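Long-range contacts in rhodopsin (PDB 4WW3), which is a squid photoreceptor that binds retinal and, once light isomerises it, activates G-protein signalling to phospholipase C: residues A[55-60]-A[312-317]; A[66-71]-A[116-121]. One frame throughout, in Å; residues are numbered along the deposited sequence.

Contact 1 lies at the cytoplasmic margin of the receptor, its centre about 20 Å from that of the chain, and is only partly buried; contact 2 is a wholly buried helix pair, its centre at about 7 Å. The two lie 16 Å apart between centres and about 6 Å between nearest atoms, without touching. They are joined through the chain: loop 55-60 runs into helix 62-79, which carries 66-71. The chemistry follows the setting. At the surface a lysine ammonium meets a loop carbonyl, with water and detergent close by, and a leucine packs against the base of the lysine. In the core, mainly aliphatic contact accompanies a small set of polar side chains linked to the fourth transmembrane helix.

Contact 1 (A[55-60]-A[312-317]); sequences KSLQTP and PKFREA. With BOG (octyl beta-D-glucopyranoside), chain G.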
loop_
_atom_site.group_PDB
_atom_site.type_symbol
_atom_site.label_atom_id
_atom_site.label_comp_id
_atom_site.label_asym_id
_atom_site.label_seq_id
_atom_site.Cartn_x
_atom_site.Cartn_y
_atom_site.Cartn_z
ATOM N N LYS A 55 -6.872 -22.503 -2.745
ATOM C CA LYS A 55 -6.245 -23.177 -1.607
ATOM C C LYS A 55 -4.720 -23.129 -1.641
ATOM O O LYS A 55 -4.063 -23.269 -0.605
ATOM C CB LYS A 55 -6.711 -24.630 -1.502
ATOM C CG LYS A 55 -6.124 -25.584 -2.516
ATOM C CD LYS A 55 -6.383 -27.022 -2.070
ATOM C CE LYS A 55 -5.829 -28.035 -3.053
ATOM N NZ LYS A 55 -6.155 -29.425 -2.639
ATOM N N SER A 56 -4.166 -22.923 -2.834
ATOM C CA SER A 56 -2.720 -22.856 -2.994
ATOM C C SER A 56 -2.178 -21.589 -2.351
ATOM O O SER A 56 -1.027 -21.545 -1.934
ATOM C CB SER A 56 -2.342 -22.874 -4.474
ATOM O OG SER A 56 -2.046 -21.568 -4.933
ATOM N N LEU A 57 -3.011 -20.558 -2.258
ATOM C CA LEU A 57 -2.597 -19.296 -1.662
ATOM C C LEU A 57 -3.111 -19.139 -0.224
ATOM O O LEU A 57 -2.952 -18.075 0.383
ATOM C CB LEU A 57 -3.122 -18.137 -2.508
ATOM C CG LEU A 57 -2.831 -18.122 -4.015
ATOM C CD1 LEU A 57 -3.691 -17.073 -4.706
ATOM C CD2 LEU A 57 -1.366 -17.825 -4.264
ATOM N N GLN A 58 -3.713 -20.201 0.312
ATOM C CA GLN A 58 -4.312 -20.229 1.655
ATOM C C GLN A 58 -3.406 -20.211 2.903
ATOM O O GLN A 58 -3.802 -20.736 3.954
ATOM C CB GLN A 58 -5.229 -21.454 1.765
ATOM C CG GLN A 58 -6.698 -21.157 1.995
ATOM C CD GLN A 58 -7.374 -20.629 0.756
ATOM O OE1 GLN A 58 -6.977 -19.598 0.225
ATOM N NE2 GLN A 58 -8.403 -21.331 0.286
ATOM N N THR A 59 -2.218 -19.608 2.819
ATOM C CA THR A 59 -1.292 -19.559 3.965
ATOM C C THR A 59 -1.400 -18.298 4.849
ATOM O O THR A 59 -1.515 -17.185 4.330
ATOM C CB THR A 59 0.183 -19.725 3.494
ATOM O OG1 THR A 59 0.395 -18.976 2.287
ATOM C CG2 THR A 59 0.509 -21.195 3.239
ATOM N N PRO A 60 -1.350 -18.468 6.194
ATOM C CA PRO A 60 -1.438 -17.416 7.220
ATOM C C PRO A 60 -0.902 -16.055 6.814
ATOM O O PRO A 60 -1.574 -15.042 6.989
ATOM C CB PRO A 60 -0.656 -18.008 8.380
ATOM C CG PRO A 60 -1.030 -19.440 8.298
ATOM C CD PRO A 60 -0.928 -19.739 6.811
ATOM N N PRO A 312 3.966 -16.282 -8.969
ATOM C CA PRO A 312 3.563 -17.509 -9.648
ATOM C C PRO A 312 2.200 -18.073 -9.266
ATOM O O PRO A 312 1.302 -18.111 -10.107
ATOM C CB PRO A 312 4.716 -18.477 -9.343
ATOM C CG PRO A 312 5.278 -17.970 -8.068
ATOM C CD PRO A 312 5.238 -16.469 -8.250
ATOM N N LYS A 313 2.024 -18.511 -8.020
ATOM C CA LYS A 313 0.744 -19.099 -7.642
ATOM C C LYS A 313 -0.424 -18.187 -7.990
ATOM O O LYS A 313 -1.425 -18.631 -8.554
ATOM C CB LYS A 313 0.720 -19.418 -6.150
ATOM C CG LYS A 313 1.398 -20.702 -5.754
ATOM C CD LYS A 313 1.315 -20.894 -4.252
ATOM C CE LYS A 313 2.018 -22.168 -3.848
ATOM N NZ LYS A 313 2.039 -22.331 -2.375
ATOM N N PHE A 314 -0.288 -16.910 -7.664
ATOM C CA PHE A 314 -1.341 -15.957 -7.948
ATOM C C PHE A 314 -1.581 -15.863 -9.443
ATOM O O PHE A 314 -2.723 -15.814 -9.883
ATOM C CB PHE A 314 -0.986 -14.576 -7.387
ATOM C CG PHE A 314 -2.012 -13.520 -7.682
ATOM C CD1 PHE A 314 -3.328 -13.672 -7.260
ATOM C CD2 PHE A 314 -1.674 -12.384 -8.403
ATOM C CE1 PHE A 314 -4.299 -12.714 -7.557
ATOM C CE2 PHE A 314 -2.636 -11.410 -8.706
ATOM C CZ PHE A 314 -3.951 -11.580 -8.283
ATOM N N ARG A 315 -0.510 -15.840 -10.228
ATOM C CA ARG A 315 -0.647 -15.743 -11.674
ATOM C C ARG A 315 -1.267 -17.003 -12.232
ATOM O O ARG A 315 -1.971 -16.969 -13.245
ATOM C CB ARG A 315 0.706 -15.497 -12.310
ATOM C CG ARG A 315 1.108 -14.047 -12.299
ATOM C CD ARG A 315 2.559 -13.929 -12.646
ATOM N NE ARG A 315 2.909 -14.781 -13.786
ATOM C CZ ARG A 315 2.614 -14.510 -15.053
ATOM N NH1 ARG A 315 1.955 -13.402 -15.371
ATOM N NH2 ARG A 315 3.004 -15.354 -16.006
ATOM N N GLU A 316 -0.985 -18.114 -11.565
ATOM C CA GLU A 316 -1.523 -19.412 -11.933
ATOM C C GLU A 316 -3.039 -19.264 -11.776
ATOM O O GLU A 316 -3.809 -19.527 -12.700
ATOM C CB GLU A 316 -0.995 -20.464 -10.958
ATOM C CG GLU A 316 -1.195 -21.911 -11.344
ATOM C CD GLU A 316 -0.986 -22.837 -10.147
ATOM O OE1 GLU A 316 -0.610 -24.016 -10.347
ATOM O OE2 GLU A 316 -1.209 -22.378 -9.000
ATOM N N ALA A 317 -3.452 -18.802 -10.599
ATOM C CA ALA A 317 -4.859 -18.604 -10.267
ATOM C C ALA A 317 -5.592 -17.760 -11.291
ATOM O O ALA A 317 -6.698 -18.100 -11.697
ATOM C CB ALA A 317 -4.987 -17.959 -8.878
HETATM C C1 BOG G . 4.202 -18.978 1.113
HETATM O O1 BOG G . 4.630 -17.690 1.218
HETATM C C2 BOG G . 4.954 -19.424 -0.121
HETATM O O2 BOG G . 4.613 -18.644 -1.334
HETATM C C3 BOG G . 4.521 -20.816 -0.234
HETATM O O3 BOG G . 5.222 -21.234 -1.354
HETATM C C4 BOG G . 4.900 -21.604 1.091
HETATM O O4 BOG G . 4.498 -22.939 0.995
HETATM C C5 BOG G . 4.142 -21.120 2.267
HETATM O O5 BOG G . 4.567 -19.761 2.350
HETATM C C6 BOG G . 4.521 -21.894 3.598
HETATM O O6 BOG G . 3.968 -21.126 4.796
HETATM C "C1'" BOG G . 3.497 -17.098 1.775
HETATM C "C2'" BOG G . 4.081 -15.919 2.387
HETATM C "C3'" BOG G . 3.294 -14.814 1.756
HETATM C "C4'" BOG G . 4.224 -13.737 1.821
HETATM C "C5'" BOG G . 3.530 -12.628 1.122
HETATM C "C6'" BOG G . 4.541 -12.184 0.219
HETATM C "C7'" BOG G . 4.025 -10.863 -0.167
HETATM C "C8'" BOG G . 4.260 -10.883 -1.573
HETATM O O HOH W 1 1.360 -19.668 -0.397
#
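Ser56 and Leu57, in the first cytoplasmic loop, meet Lys313 at the start of helix 312-321, the short amphipathic eighth helix that follows the seven transmembrane helices in rhodopsin-family receptors. The polar half of the contact is one hydrogen bond, from Lys313 NZ to Ser56 O at 3.2 Å. The C=O...N angle is 148° and the donor is tilted 20° from the carbonyl plane, so the donor approaches the oxygen well off the line of the C=O bond and a little out of that plane. Lys313 reaches it because CG stands anti to its own carbonyl carbon and the chain beyond is fully extended. On the way, its methylenes run alongside the serine hydroxyl, with Ser56 OG 3.5 Å from Lys313 CD. A water also reaches this corner: it accepts a weak hydrogen bond from Lys313 NZ at 3.4 Å and is hydrogen-bonded to Thr59 OG1 at 2.9 Å. Octyl glucoside lies beside the lysine tip, its O3 3.5 Å from Lys313 NZ.

The apolar half belongs to Leu57, whose side chain slides past that of Lys313 in the opposite direction. Its two methyls divide the work: Leu57 CD2 meets Lys313 CB and sits 3.7 Å from Phe314 N, whereas Leu57 CD1 comes to the edge of the Phe314 ring, near its plane, 4.3 Å from CD1 of that ring. Shortened to an alanine here, Lys313 would keep its CB against Leu57 but would probably leave Ser56 O without its ammonium donor and open a gap beside Ser56 OG.

Farther out, Asp339 and Glu343 form long, weak ion pairs with Lys313 and may help offset its charge. Phe51 touches both Leu57 and Phe314, tying loop and helix to the cytoplasmic end of helix 23-53; the Phe51 and Phe314 rings meet with their planes at about 40°.

Contact 2 (A[66-71]-A[116-121]); sequences INLAFS and MTMAMI. With PLM (palmitic acid), chain D.
This is a buried, nearly antiparallel helix-helix contact between the second and third transmembrane helices of the rhodopsin-family seven-helix bundle, made by Asn67 and Leu68 against Thr117, Met118 and Ile121. The evidence is in the axes: segments 66-71 and 116-121 approach to 9.5 Å at an angle of 166°, and the CA atoms of Leu68 and Thr117, 6.0 Å apart, are the nearest pair across the two segments.

Leu68 fills the aliphatic side. Its CB meets Thr117 CG2 at 3.6 Å, while Leu68 CD1 touches two partners, Met118 CG at 3.6 Å and Ile121 CD1 at 3.8 Å; the Leu68 and Ile121 side chains cross at about a right angle. Beyond them Met118 and Ile121 also touch helix 238-278, so this layer extends to the sixth transmembrane helix.

The polar side is a junction with the fourth helix, characteristic of this receptor family: Asn67 OD1 accepts a hydrogen bond from Trp152 NE1, which leaves the amide nitrogen on the other branch to face Thr117. That threonine turns its hydroxyl back along its own helix, anti to the carbonyl carbon (chi1 -66°), and hydrogen-bonds Met113 O. The same torsion presents the methyl to Leu68, so one small residue serves both sides. The two polar groups stand close, Asn67 ND2 lying 2.8 Å from Thr117 OG1.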
loop_
_atom_site.group_PDB
_atom_site.type_symbol
_atom_site.label_atom_id
_atom_site.label_comp_id
_atom_site.label_asym_id
_atom_site.label_seq_id
_atom_site.Cartn_x
_atom_site.Cartn_y
_atom_site.Cartn_z
ATOM N N ILE A 66 -4.226 -10.073 1.836
ATOM C CA ILE A 66 -5.650 -9.873 1.740
ATOM C C ILE A 66 -5.923 -8.518 2.371
ATOM O O ILE A 66 -6.561 -7.659 1.766
ATOM C CB ILE A 66 -6.398 -10.995 2.489
ATOM C CG1 ILE A 66 -6.693 -12.152 1.523
ATOM C CG2 ILE A 66 -7.657 -10.452 3.137
ATOM C CD1 ILE A 66 -5.462 -12.876 1.013
ATOM N N ASN A 67 -5.395 -8.315 3.579
ATOM C CA ASN A 67 -5.597 -7.063 4.302
ATOM C C ASN A 67 -5.120 -5.846 3.521
ATOM O O ASN A 67 -5.742 -4.783 3.583
ATOM C CB ASN A 67 -4.894 -7.109 5.651
ATOM C CG ASN A 67 -5.213 -5.901 6.502
ATOM O OD1 ASN A 67 -6.373 -5.644 6.816
ATOM N ND2 ASN A 67 -4.183 -5.146 6.886
ATOM N N LEU A 68 -4.022 -6.001 2.790
ATOM C CA LEU A 68 -3.462 -4.900 2.006
ATOM C C LEU A 68 -4.381 -4.575 0.823
ATOM O O LEU A 68 -4.531 -3.411 0.415
ATOM C CB LEU A 68 -2.059 -5.281 1.506
ATOM C CG LEU A 68 -1.014 -4.203 1.182
ATOM C CD1 LEU A 68 0.307 -4.878 0.793
ATOM C CD2 LEU A 68 -1.506 -3.307 0.062
ATOM N N ALA A 69 -4.994 -5.622 0.278
ATOM C CA ALA A 69 -5.901 -5.475 -0.849
ATOM C C ALA A 69 -7.200 -4.833 -0.415
ATOM O O ALA A 69 -7.736 -3.987 -1.131
ATOM C CB ALA A 69 -6.177 -6.825 -1.475
ATOM N N PHE A 70 -7.716 -5.236 0.751
ATOM C CA PHE A 70 -8.961 -4.663 1.237
ATOM C C PHE A 70 -8.750 -3.185 1.535
ATOM O O PHE A 70 -9.668 -2.363 1.416
ATOM C CB PHE A 70 -9.452 -5.331 2.506
ATOM C CG PHE A 70 -10.587 -4.597 3.122
ATOM C CD1 PHE A 70 -11.841 -4.620 2.517
ATOM C CD2 PHE A 70 -10.384 -3.752 4.206
ATOM C CE1 PHE A 70 -12.882 -3.804 2.974
ATOM C CE2 PHE A 70 -11.420 -2.927 4.675
ATOM C CZ PHE A 70 -12.671 -2.953 4.053
ATOM N N SER A 71 -7.524 -2.868 1.931
ATOM C CA SER A 71 -7.137 -1.518 2.248
ATOM C C SER A 71 -7.139 -0.692 0.962
ATOM O O SER A 71 -7.801 0.344 0.873
ATOM C CB SER A 71 -5.750 -1.546 2.891
ATOM O OG SER A 71 -5.292 -0.243 3.224
ATOM N N MET A 116 1.783 -0.165 6.989
ATOM C CA MET A 116 1.861 -0.958 8.214
ATOM C C MET A 116 1.525 -2.422 7.943
ATOM O O MET A 116 1.928 -3.306 8.694
ATOM C CB MET A 116 0.916 -0.419 9.283
ATOM C CG MET A 116 1.119 -1.097 10.638
ATOM S SD MET A 116 2.878 -1.084 11.186
ATOM C CE MET A 116 3.123 0.679 11.708
ATOM N N THR A 117 0.764 -2.671 6.880
ATOM C CA THR A 117 0.406 -4.032 6.500
ATOM C C THR A 117 1.647 -4.589 5.818
ATOM O O THR A 117 1.986 -5.769 5.966
ATOM C CB THR A 117 -0.759 -4.065 5.473
ATOM O OG1 THR A 117 -1.955 -3.583 6.086
ATOM C CG2 THR A 117 -1.003 -5.484 4.975
ATOM N N MET A 118 2.308 -3.728 5.041
ATOM C CA MET A 118 3.526 -4.119 4.347
ATOM C C MET A 118 4.591 -4.398 5.403
ATOM O O MET A 118 5.446 -5.281 5.234
ATOM C CB MET A 118 3.969 -3.027 3.361
ATOM C CG MET A 118 3.061 -2.975 2.131
ATOM S SD MET A 118 3.663 -2.039 0.682
ATOM C CE MET A 118 2.739 -0.497 0.853
ATOM N N ALA A 119 4.506 -3.662 6.510
ATOM C CA ALA A 119 5.418 -3.843 7.631
ATOM C C ALA A 119 5.300 -5.305 8.059
ATOM O O ALA A 119 6.288 -6.034 8.089
ATOM C CB ALA A 119 5.011 -2.927 8.772
ATOM N N MET A 120 4.076 -5.726 8.364
ATOM C CA MET A 120 3.785 -7.104 8.784
ATOM C C MET A 120 4.307 -8.150 7.799
ATOM O O MET A 120 4.710 -9.250 8.186
ATOM C CB MET A 120 2.281 -7.307 8.928
ATOM C CG MET A 120 1.615 -6.279 9.774
ATOM S SD MET A 120 2.459 -6.134 11.331
ATOM C CE MET A 120 3.225 -4.521 11.164
ATOM N N ILE A 121 4.259 -7.803 6.521
ATOM C CA ILE A 121 4.722 -8.676 5.459
ATOM C C ILE A 121 6.249 -8.709 5.502
ATOM O O ILE A 121 6.870 -9.726 5.194
ATOM C CB ILE A 121 4.211 -8.143 4.100
ATOM C CG1 ILE A 121 2.674 -8.228 4.076
ATOM C CG2 ILE A 121 4.869 -8.895 2.946
ATOM C CD1 ILE A 121 2.007 -7.451 2.937
HETATM C C1 PLM D . -16.205 -14.903 1.131
HETATM O O2 PLM D . -17.388 -14.614 0.962
HETATM C C2 PLM D . -15.123 -14.229 0.260
HETATM C C3 PLM D . -14.556 -12.913 0.836
HETATM C C4 PLM D . -14.664 -11.772 -0.181
HETATM C C5 PLM D . -14.485 -10.419 0.461
HETATM C C6 PLM D . -14.615 -9.340 -0.592
HETATM C C7 PLM D . -14.814 -7.965 0.034
HETATM C C8 PLM D . -14.958 -6.861 -1.034
HETATM C C9 PLM D . -14.724 -5.463 -0.456
HETATM C CA PLM D . -15.980 -4.610 -0.459
HETATM C CB PLM D . -16.154 -3.881 0.873
HETATM C CC PLM D . -15.874 -2.380 0.770
HETATM C CD PLM D . -16.059 -1.679 2.110
HETATM C CE PLM D . -16.367 -0.209 1.893
HETATM C CF PLM D . -16.887 0.482 3.151
HETATM C CG PLM D . -17.192 1.969 2.910
#